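PDB 6CNG: fatty Acid Kinase (Fak) B3 protein from Streptococcus pneumoniae, which binds linoleic acid in this structure and may carry long-chain fatty acids in lipid transport or fatty acid metabolism. Local coordinates for residues Gly30-Leu36 with Val145-Glu150; Ser140-Glu144 with Lys175-Leu179; Gly243-Gly247 with Phe271-Asp275; Arg248-Arg254 with Asp275-Thr281. One frame throughout, in Å; residues are numbered along the deposited sequence.

Overall arrangement
Followed from the N terminus, the chain first enters contact 1, where the loop after strand 23-28 returns 109 residues later to helix 143-157. Contact 2 begins within that span, at residues 140-144, and closes on strand 176-182, so contacts 1 and 2 cross; they touch where Gly30 O lies 2.8 Å from Gly142 N, a probable hydrogen bond. Both are complete before contacts 3 and 4 open. These two cross and share Asp275: contact 4 pairs the two strands of one beta-alpha-beta unit, and contact 3 joins the bends leading into them. Helix 143-157, used by contacts 1 and 2, meets the strands of contact 4: Glu150 forms a salt bridge with Lys277, and Gly143 of contact 2 packs on Val250 and Ala252.

Contact 1: Gly30-Leu36 with Val145-Glu150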
# COMPACT_ATOMS: atom_id res chain seq x y z
N GLY A 30 0.45 3.71 4.14
CA GLY A 30 0.79 2.68 3.19
C GLY A 30 -0.16 2.59 2.02
O GLY A 30 0.14 1.89 1.05
N CYS A 31 -1.32 3.25 2.13
CA CYS A 31 -2.23 3.52 1.02
C CYS A 31 -1.82 4.82 0.35
O CYS A 31 -1.50 5.80 1.02
CB CYS A 31 -3.66 3.68 1.54
SG CYS A 31 -4.94 4.19 0.36
N ASP A 32 -1.84 4.82 -0.96
CA ASP A 32 -1.34 5.96 -1.70
C ASP A 32 -2.37 7.05 -1.93
O ASP A 32 -1.98 8.14 -2.35
CB ASP A 32 -0.78 5.47 -3.04
CG ASP A 32 0.23 4.36 -2.86
OD1 ASP A 32 1.27 4.59 -2.25
OD2 ASP A 32 -0.06 3.24 -3.29
N TYR A 33 -3.65 6.79 -1.68
CA TYR A 33 -4.69 7.79 -1.84
C TYR A 33 -4.59 8.85 -0.74
O TYR A 33 -4.49 8.52 0.44
CB TYR A 33 -6.07 7.12 -1.75
CG TYR A 33 -6.48 6.28 -2.93
CD1 TYR A 33 -6.32 6.72 -4.22
CD2 TYR A 33 -7.01 5.02 -2.74
CE1 TYR A 33 -6.70 5.94 -5.29
CE2 TYR A 33 -7.39 4.24 -3.79
CZ TYR A 33 -7.24 4.69 -5.06
OH TYR A 33 -7.62 3.87 -6.11
N ARG A 34 -4.66 10.12 -1.14
CA ARG A 34 -5.01 11.18 -0.20
C ARG A 34 -6.49 11.52 -0.27
O ARG A 34 -7.10 11.88 0.74
CB ARG A 34 -4.18 12.45 -0.45
CG ARG A 34 -2.70 12.26 -0.85
CD ARG A 34 -1.88 11.66 0.26
NE ARG A 34 -0.49 12.06 0.17
CZ ARG A 34 0.45 11.71 1.05
NH1 ARG A 34 0.13 10.94 2.07
NH2 ARG A 34 1.69 12.13 0.90
N GLN A 35 -7.07 11.36 -1.45
CA GLN A 35 -8.50 11.48 -1.68
C GLN A 35 -8.94 10.22 -2.38
O GLN A 35 -8.27 9.75 -3.30
CB GLN A 35 -8.81 12.66 -2.63
CG GLN A 35 -8.37 14.04 -2.14
CD GLN A 35 -8.56 15.14 -3.18
OE1 GLN A 35 -9.27 16.11 -2.94
NE2 GLN A 35 -7.91 15.00 -4.31
N LEU A 36 -10.10 9.70 -1.99
CA LEU A 36 -10.64 8.49 -2.60
C LEU A 36 -11.44 8.89 -3.81
O LEU A 36 -12.37 9.69 -3.67
CB LEU A 36 -11.56 7.81 -1.61
CG LEU A 36 -11.99 6.39 -1.94
CD1 LEU A 36 -10.83 5.51 -2.32
CD2 LEU A 36 -12.66 5.85 -0.73
N VAL A 145 -3.33 -2.22 -1.31
CA VAL A 145 -4.16 -1.50 -0.35
C VAL A 145 -5.07 -0.53 -1.09
O VAL A 145 -6.23 -0.35 -0.74
CB VAL A 145 -3.27 -0.78 0.68
CG1 VAL A 145 -4.10 0.10 1.53
CG2 VAL A 145 -2.55 -1.79 1.55
N ASP A 146 -4.55 0.13 -2.10
CA ASP A 146 -5.38 1.03 -2.87
C ASP A 146 -6.58 0.31 -3.46
O ASP A 146 -7.70 0.81 -3.41
CB ASP A 146 -4.51 1.65 -3.95
CG ASP A 146 -3.32 2.41 -3.36
OD1 ASP A 146 -3.38 2.77 -2.18
OD2 ASP A 146 -2.32 2.65 -4.07
N LEU A 147 -6.36 -0.87 -4.06
CA LEU A 147 -7.47 -1.64 -4.59
C LEU A 147 -8.48 -1.99 -3.52
O LEU A 147 -9.69 -1.97 -3.76
CB LEU A 147 -6.93 -2.92 -5.19
CG LEU A 147 -6.32 -2.83 -6.59
CD1 LEU A 147 -5.80 -4.18 -7.00
CD2 LEU A 147 -7.33 -2.29 -7.59
N LEU A 148 -8.00 -2.36 -2.34
CA LEU A 148 -8.93 -2.73 -1.29
C LEU A 148 -9.81 -1.56 -0.91
O LEU A 148 -11.00 -1.71 -0.66
CB LEU A 148 -8.18 -3.18 -0.05
CG LEU A 148 -7.38 -4.45 -0.17
CD1 LEU A 148 -6.74 -4.73 1.16
CD2 LEU A 148 -8.23 -5.60 -0.56
N VAL A 149 -9.22 -0.38 -0.84
CA VAL A 149 -9.98 0.80 -0.48
C VAL A 149 -10.98 1.16 -1.57
O VAL A 149 -12.13 1.50 -1.29
CB VAL A 149 -8.99 1.92 -0.16
CG1 VAL A 149 -9.61 3.24 -0.38
CG2 VAL A 149 -8.55 1.76 1.27
N GLU A 150 -10.55 1.09 -2.82
CA GLU A 150 -11.48 1.28 -3.91
C GLU A 150 -12.63 0.30 -3.83
O GLU A 150 -13.79 0.66 -4.08
CB GLU A 150 -10.74 1.11 -5.23
CG GLU A 150 -11.70 0.99 -6.39
CD GLU A 150 -11.04 0.98 -7.75
OE1 GLU A 150 -11.76 1.10 -8.76
OE2 GLU A 150 -9.80 0.87 -7.79
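Asp146 OD1, near the start of helix 143-157, accepts the backbone N-H of Asp32 at 2.8 Å, a fairly straight bond (162°) that meets the carboxylate on its syn side and only slightly out of its plane. The thiol of Cys31 comes up to the same oxygen, SG lying 3.3 Å from Asp146 OD1. The second oxygen, OD2, faces the Asp32 side chain, and here Asp32 OD2 and Asp146 OD2 are only 2.5 Å apart, the two carboxylate planes steeply turned at 74°. Beyond the acids, the Tyr33 ring brings its CE2 edge to within 3.5 Å of Asp146 O, close to the ring plane; CG turned anti to the carbonyl carbon (chi1 -72°) leads the ring toward the helix. Val149 CG1 touches both Tyr33 CD2 and Leu36 CD1, while Cys31 CB rests on Val145 CG1 one turn earlier. Phe45 of strand 43-54 touches Tyr33, Leu36 and Val149, and Asp32 OD1 accepts the N-H of Ser282. Two buried carboxylates at so short a separation are unlikely both to be charged, and one probably holds a proton that it donates to the other.

Contact 2: Ser140-Glu144 with Lys175-Leu179; sequences SAGGE and KTKLL. With NA (sodium ion), chain D.
Leu178 lays its isobutyl group against the turn that leads into helix 143-157, CD1 reaching Ala141 O at 3.6 Å while CB and CD2 lie beside Ser140 OG. With CG anti to the backbone N (chi1 -176°), the side chain extends from strand 176-182 toward this turn. Glu144, in the first turn of the helix, runs out extended past the strand backbone, its CG 3.4 Å from Lys177 O. OE1 accepts the hydroxyl of Ser140 at 2.6 Å from OG, approached from above the carboxylate plane. OE2 takes the hydroxyl of Thr176 through its anti lone pair, with OG1 2.8 Å away, and also binds the sodium ion at 2.7 Å. These bonds hold both oxygens of the carboxylate and so limit its rotation. The ion is bound more closely by Thr176 O, at 2.3 Å, and by a water; Gln173 O completes the ligands from the end of the preceding helix. The cation would favour a charged Glu144. Ser140, Ala141 and Leu178 also touch the linoleic acid. A helix N-terminus, with Gly142 at the N-cap, thus joins a sodium site to the wall of the fatty-acid pocket of a DegV-family protein.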
# COMPACT_ATOMS: atom_id res chain seq x y z
N SER A 140 0.02 -6.23 3.11
CA SER A 140 0.48 -5.70 1.85
C SER A 140 0.81 -4.21 2.02
O SER A 140 0.99 -3.72 3.14
CB SER A 140 -0.56 -5.96 0.75
OG SER A 140 0.02 -5.83 -0.53
N ALA A 141 0.91 -3.52 0.90
CA ALA A 141 1.13 -2.08 0.92
C ALA A 141 0.83 -1.56 -0.47
O ALA A 141 0.62 -2.34 -1.41
CB ALA A 141 2.57 -1.76 1.32
N GLY A 142 0.81 -0.24 -0.60
CA GLY A 142 0.82 0.31 -1.95
C GLY A 142 -0.42 -0.05 -2.75
O GLY A 142 -1.54 0.01 -2.26
N GLY A 143 -0.21 -0.42 -4.02
CA GLY A 143 -1.31 -0.60 -4.95
C GLY A 143 -2.38 -1.58 -4.50
O GLY A 143 -3.55 -1.42 -4.84
N GLU A 144 -1.99 -2.61 -3.74
CA GLU A 144 -2.98 -3.58 -3.30
C GLU A 144 -3.89 -3.00 -2.23
O GLU A 144 -5.10 -3.24 -2.24
CB GLU A 144 -2.31 -4.85 -2.78
CG GLU A 144 -3.29 -5.99 -2.78
CD GLU A 144 -2.85 -7.23 -2.05
OE1 GLU A 144 -1.65 -7.38 -1.80
OE2 GLU A 144 -3.73 -8.07 -1.74
N LYS A 175 -8.59 -12.37 -3.85
CA LYS A 175 -8.48 -12.11 -5.27
C LYS A 175 -7.43 -11.06 -5.60
O LYS A 175 -7.26 -10.74 -6.77
CB LYS A 175 -9.80 -11.56 -5.87
CG LYS A 175 -10.97 -12.53 -6.02
CD LYS A 175 -12.27 -11.79 -6.43
CE LYS A 175 -13.49 -12.20 -5.57
NZ LYS A 175 -14.12 -11.04 -4.85
N THR A 176 -6.76 -10.49 -4.61
CA THR A 176 -5.84 -9.39 -4.81
C THR A 176 -4.44 -9.79 -4.36
O THR A 176 -4.26 -10.52 -3.37
CB THR A 176 -6.28 -8.12 -4.05
OG1 THR A 176 -6.36 -8.36 -2.65
CG2 THR A 176 -7.61 -7.67 -4.53
N LYS A 177 -3.45 -9.29 -5.10
CA LYS A 177 -2.05 -9.61 -4.90
C LYS A 177 -1.19 -8.36 -5.08
O LYS A 177 -1.67 -7.31 -5.52
CB LYS A 177 -1.62 -10.75 -5.85
CG LYS A 177 -2.48 -12.07 -5.75
CD LYS A 177 -2.19 -12.94 -4.53
CE LYS A 177 -3.19 -14.14 -4.35
NZ LYS A 177 -3.04 -14.88 -3.05
N LEU A 178 0.10 -8.47 -4.74
CA LEU A 178 1.07 -7.40 -4.95
C LEU A 178 2.34 -7.93 -5.60
O LEU A 178 2.89 -8.93 -5.17
CB LEU A 178 1.45 -6.72 -3.62
CG LEU A 178 2.40 -5.51 -3.75
CD1 LEU A 178 1.68 -4.28 -4.21
CD2 LEU A 178 3.09 -5.20 -2.47
N LEU A 179 2.81 -7.24 -6.62
CA LEU A 179 4.15 -7.43 -7.14
C LEU A 179 4.88 -6.11 -7.00
O LEU A 179 4.28 -5.05 -7.19
CB LEU A 179 4.12 -7.80 -8.61
CG LEU A 179 4.12 -9.25 -9.06
CD1 LEU A 179 3.72 -9.37 -10.52
CD2 LEU A 179 5.48 -9.87 -8.90
NA NA D . -4.18 -10.62 -1.06
O HOH W 1 -3.73 -10.15 1.10

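Contact 3: Gly243-Gly247 with Phe271-Asp275; sequences GYAGG and FPQAD
Aromatic contact comes first: Tyr244 directs the CD2-CE2 edge of its ring at one face of Phe271 in a T-shaped pair, the centroids 5.1 Å apart and the planes 80° to each other. Tyr244 CD2 stands over the centre of the phenyl ring, and the closest carbons are Tyr244 CE2 and Phe271 CD1, at 3.9 Å. Phe271 extends the overlap onto the backbone, its CD2 lying 3.7 Å from Gly246 N. Apolar packing follows at the hydroxyl end of Tyr244, where the Ala274 methyl lies beside OH, near the ring plane; Ile267 of helix 257-270 touches both Tyr244 and Ala274.

Direct hydrogen bonds stay within each segment, and a water links the two. Within residues 243-247, Tyr244 OH donates to Gly247 O at 2.7 Å, a bond tilted out of the carbonyl plane, which ties the phenol across its own bend. Within residues 271-275, Ala274 N returns to Phe271 O and closes a type I turn. Between the segments, the water donates to Gly246 O at 3.0 Å and to Gln273 O at 3.1 Å. Beside it, Ala274 CA makes a CA-H...O contact with Gly246 O, 3.5 Å long.

Gly243 ends helix 228-242 in a Schellman motif, and Phe271 follows helix 257-270. The pairing thus joins two helix-to-strand connections at the entrance to the parallel strands of a beta-alpha-beta unit.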
# COMPACT_ATOMS: atom_id res chain seq x y z
N GLY A 243 -1.81 -15.35 -12.37
CA GLY A 243 -3.19 -15.54 -12.72
C GLY A 243 -3.97 -14.29 -13.01
O GLY A 243 -5.20 -14.32 -12.88
N TYR A 244 -3.31 -13.19 -13.38
CA TYR A 244 -4.01 -12.00 -13.85
C TYR A 244 -4.84 -12.38 -15.09
O TYR A 244 -4.42 -13.21 -15.90
CB TYR A 244 -3.01 -10.88 -14.15
CG TYR A 244 -3.65 -9.58 -14.64
CD1 TYR A 244 -4.31 -8.73 -13.76
CD2 TYR A 244 -3.60 -9.22 -15.97
CE1 TYR A 244 -4.90 -7.59 -14.21
CE2 TYR A 244 -4.19 -8.08 -16.41
CZ TYR A 244 -4.83 -7.28 -15.54
OH TYR A 244 -5.42 -6.16 -16.01
N ALA A 245 -6.02 -11.78 -15.21
CA ALA A 245 -6.94 -12.11 -16.29
C ALA A 245 -7.71 -10.90 -16.79
O ALA A 245 -8.87 -11.00 -17.20
CB ALA A 245 -7.89 -13.23 -15.87
N GLY A 246 -7.06 -9.72 -16.81
CA GLY A 246 -7.66 -8.51 -17.34
C GLY A 246 -8.38 -7.62 -16.35
O GLY A 246 -9.01 -6.66 -16.78
N GLY A 247 -8.31 -7.91 -15.04
CA GLY A 247 -8.94 -7.10 -14.01
C GLY A 247 -8.22 -5.79 -13.68
O GLY A 247 -7.46 -5.23 -14.47
N PHE A 271 -4.23 -7.92 -22.71
CA PHE A 271 -5.52 -8.01 -22.03
C PHE A 271 -6.24 -6.70 -22.34
O PHE A 271 -6.14 -5.74 -21.56
CB PHE A 271 -5.33 -8.19 -20.52
CG PHE A 271 -4.53 -9.39 -20.13
CD1 PHE A 271 -3.16 -9.31 -19.97
CD2 PHE A 271 -5.15 -10.61 -19.90
CE1 PHE A 271 -2.42 -10.42 -19.60
CE2 PHE A 271 -4.42 -11.72 -19.52
CZ PHE A 271 -3.05 -11.62 -19.37
N PRO A 272 -6.96 -6.61 -23.46
CA PRO A 272 -7.45 -5.30 -23.92
C PRO A 272 -8.40 -4.55 -22.96
O PRO A 272 -8.50 -3.32 -23.05
CB PRO A 272 -8.13 -5.64 -25.26
CG PRO A 272 -8.36 -7.11 -25.19
CD PRO A 272 -7.25 -7.67 -24.44
N GLN A 273 -9.07 -5.25 -22.05
CA GLN A 273 -10.02 -4.65 -21.13
C GLN A 273 -9.40 -4.20 -19.81
O GLN A 273 -10.13 -3.74 -18.93
CB GLN A 273 -11.17 -5.63 -20.87
CG GLN A 273 -12.44 -5.33 -21.69
CD GLN A 273 -12.17 -5.10 -23.19
OE1 GLN A 273 -12.16 -3.96 -23.68
NE2 GLN A 273 -11.98 -6.19 -23.93
N ALA A 274 -8.08 -4.29 -19.67
CA ALA A 274 -7.45 -3.99 -18.39
C ALA A 274 -7.78 -2.58 -17.94
O ALA A 274 -7.78 -1.64 -18.74
CB ALA A 274 -5.94 -4.17 -18.48
N ASP A 275 -8.03 -2.44 -16.64
CA ASP A 275 -8.39 -1.20 -16.01
C ASP A 275 -7.20 -0.89 -15.11
O ASP A 275 -7.07 -1.43 -14.02
CB ASP A 275 -9.69 -1.38 -15.24
CG ASP A 275 -10.08 -0.15 -14.41
OD1 ASP A 275 -9.37 0.88 -14.46
OD2 ASP A 275 -11.13 -0.22 -13.71
O HOH W 2 -10.57 -4.23 -15.93

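Contact 4: Arg248-Arg254 with Asp275-Thr281; sequences RIVMAQR and DIKILPT
Ile249 and Ile276 lie side by side and point the same way, Ile249 CB 4.1 Å from Ile276 CG1; each turns CG1 anti to its carbonyl carbon, so the two branches run in step. Met251, extended beyond CG, slants across Ile276 and sets its CE methyl 4.0 Å from Ile276 CG2. Helix 257-270 packs on this side of the sheet, with Ile267 against Ile249 and Cys260 against Met251. On the reverse side, Val250 CG1 meets Leu279 CD1 at a slant, 3.9 Å away, and helix 143-157 covers both residues through Asp146.

Between these two layers of side chains the backbones form a parallel ladder. Ile249, Met251 and Gln253 alternate with Lys277, Leu279 and Thr281 as N-H donors, and the Met251 N to Lys277 O bond is almost straight at 178°. The strands cross at -23° and, with helix 257-270 between them in sequence, make a beta-alpha-beta crossover, strand 275-280 being outermost in its sheet within the chain.

At the N-terminal end Arg248 and Asp275 also run alongside each other, but guanidinium and carboxylate are turned 74° apart. A water bridges them, accepting from Arg248 NE and donating to Asp275 OD2, while the guanidinium forms a salt bridge with Asp154. At the far end Thr281 crosses Arg254 at about a right angle; OG1 packs 3.5 Å from Arg254 CB, and the hydroxyl hydrogen-bonds Ser286, while Arg254 turns its charge to Asp68 and Glu291. A second water joins Arg254 NH1 to Thr281 O.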
# COMPACT_ATOMS: atom_id res chain seq x y z
N ARG A 248 -8.48 -5.30 -12.49
CA ARG A 248 -7.93 -4.02 -12.09
C ARG A 248 -6.47 -4.15 -11.68
O ARG A 248 -6.06 -5.14 -11.08
CB ARG A 248 -8.70 -3.44 -10.92
CG ARG A 248 -10.11 -3.02 -11.22
CD ARG A 248 -10.79 -2.50 -9.97
NE ARG A 248 -12.17 -2.18 -10.24
CZ ARG A 248 -13.07 -1.89 -9.32
NH1 ARG A 248 -12.73 -1.87 -8.05
NH2 ARG A 248 -14.31 -1.63 -9.69
N ILE A 249 -5.70 -3.13 -12.03
CA ILE A 249 -4.34 -2.95 -11.54
C ILE A 249 -4.20 -1.53 -11.03
O ILE A 249 -4.73 -0.59 -11.62
CB ILE A 249 -3.33 -3.17 -12.66
CG1 ILE A 249 -3.42 -4.59 -13.20
CG2 ILE A 249 -1.95 -2.91 -12.16
CD1 ILE A 249 -2.50 -4.82 -14.36
N VAL A 250 -3.46 -1.38 -9.93
CA VAL A 250 -3.02 -0.09 -9.39
C VAL A 250 -1.51 -0.15 -9.25
O VAL A 250 -0.98 -0.94 -8.46
CB VAL A 250 -3.67 0.21 -8.04
CG1 VAL A 250 -3.14 1.48 -7.51
CG2 VAL A 250 -5.15 0.30 -8.20
N MET A 251 -0.81 0.67 -10.02
CA MET A 251 0.65 0.77 -9.96
C MET A 251 1.01 2.03 -9.17
O MET A 251 0.93 3.14 -9.68
CB MET A 251 1.23 0.89 -11.36
CG MET A 251 1.00 -0.26 -12.29
SD MET A 251 1.71 0.02 -13.92
CE MET A 251 1.13 -1.38 -14.83
N ALA A 252 1.43 1.84 -7.92
CA ALA A 252 2.03 2.91 -7.13
C ALA A 252 3.53 2.97 -7.42
O ALA A 252 4.23 1.98 -7.22
CB ALA A 252 1.78 2.65 -5.65
N GLN A 253 4.02 4.12 -7.85
CA GLN A 253 5.39 4.23 -8.30
C GLN A 253 6.06 5.50 -7.76
O GLN A 253 5.40 6.50 -7.47
CB GLN A 253 5.48 4.22 -9.82
CG GLN A 253 4.60 5.21 -10.51
CD GLN A 253 5.21 6.59 -10.58
OE1 GLN A 253 6.41 6.72 -10.69
NE2 GLN A 253 4.38 7.62 -10.54
N ARG A 254 7.39 5.42 -7.62
CA ARG A 254 8.24 6.54 -7.23
C ARG A 254 9.18 6.83 -8.39
O ARG A 254 10.17 6.14 -8.58
CB ARG A 254 9.04 6.21 -5.98
CG ARG A 254 9.96 7.32 -5.54
CD ARG A 254 9.22 8.60 -5.29
NE ARG A 254 10.13 9.71 -5.04
CZ ARG A 254 9.74 10.97 -4.97
NH1 ARG A 254 8.47 11.30 -5.10
NH2 ARG A 254 10.65 11.90 -4.77
N ASP A 275 -8.03 -2.44 -16.64
CA ASP A 275 -8.39 -1.20 -16.01
C ASP A 275 -7.20 -0.89 -15.11
O ASP A 275 -7.07 -1.43 -14.02
CB ASP A 275 -9.69 -1.38 -15.24
CG ASP A 275 -10.08 -0.15 -14.41
OD1 ASP A 275 -9.37 0.88 -14.46
OD2 ASP A 275 -11.13 -0.22 -13.71
N ILE A 276 -6.31 -0.05 -15.60
CA ILE A 276 -5.07 0.25 -14.92
C ILE A 276 -5.06 1.70 -14.50
O ILE A 276 -5.45 2.59 -15.27
CB ILE A 276 -3.88 -0.04 -15.86
CG1 ILE A 276 -3.94 -1.46 -16.38
CG2 ILE A 276 -2.55 0.23 -15.15
CD1 ILE A 276 -2.92 -1.72 -17.44
N LYS A 277 -4.63 1.93 -13.25
CA LYS A 277 -4.33 3.24 -12.69
C LYS A 277 -2.86 3.30 -12.30
O LYS A 277 -2.28 2.31 -11.87
CB LYS A 277 -5.18 3.50 -11.44
CG LYS A 277 -6.70 3.34 -11.59
CD LYS A 277 -7.41 3.24 -10.21
CE LYS A 277 -8.80 2.57 -10.28
NZ LYS A 277 -8.82 1.15 -10.80
N ILE A 278 -2.25 4.46 -12.46
CA ILE A 278 -0.87 4.70 -12.02
C ILE A 278 -0.94 5.84 -11.00
O ILE A 278 -1.48 6.91 -11.30
CB ILE A 278 0.05 5.06 -13.20
CG1 ILE A 278 -0.11 4.05 -14.34
CG2 ILE A 278 1.49 5.14 -12.75
CD1 ILE A 278 0.58 4.48 -15.63
N LEU A 279 -0.46 5.58 -9.78
CA LEU A 279 -0.50 6.57 -8.71
C LEU A 279 0.89 6.84 -8.17
O LEU A 279 1.72 5.94 -8.10
CB LEU A 279 -1.35 6.09 -7.52
CG LEU A 279 -2.80 5.76 -7.79
CD1 LEU A 279 -3.40 5.24 -6.52
CD2 LEU A 279 -3.51 6.99 -8.27
N PRO A 280 1.17 8.06 -7.74
CA PRO A 280 2.43 8.30 -7.06
C PRO A 280 2.41 7.70 -5.66
O PRO A 280 1.38 7.67 -4.98
CB PRO A 280 2.52 9.83 -7.04
CG PRO A 280 1.13 10.27 -7.02
CD PRO A 280 0.30 9.24 -7.71
N THR A 281 3.55 7.19 -5.24
CA THR A 281 3.65 6.62 -3.91
C THR A 281 3.46 7.69 -2.83
O THR A 281 3.76 8.87 -3.02
CB THR A 281 5.01 5.97 -3.75
OG1 THR A 281 6.00 6.78 -4.38
CG2 THR A 281 5.02 4.63 -4.39
O HOH W 3 -12.80 -1.99 -13.20
O HOH W 4 5.94 10.13 -4.85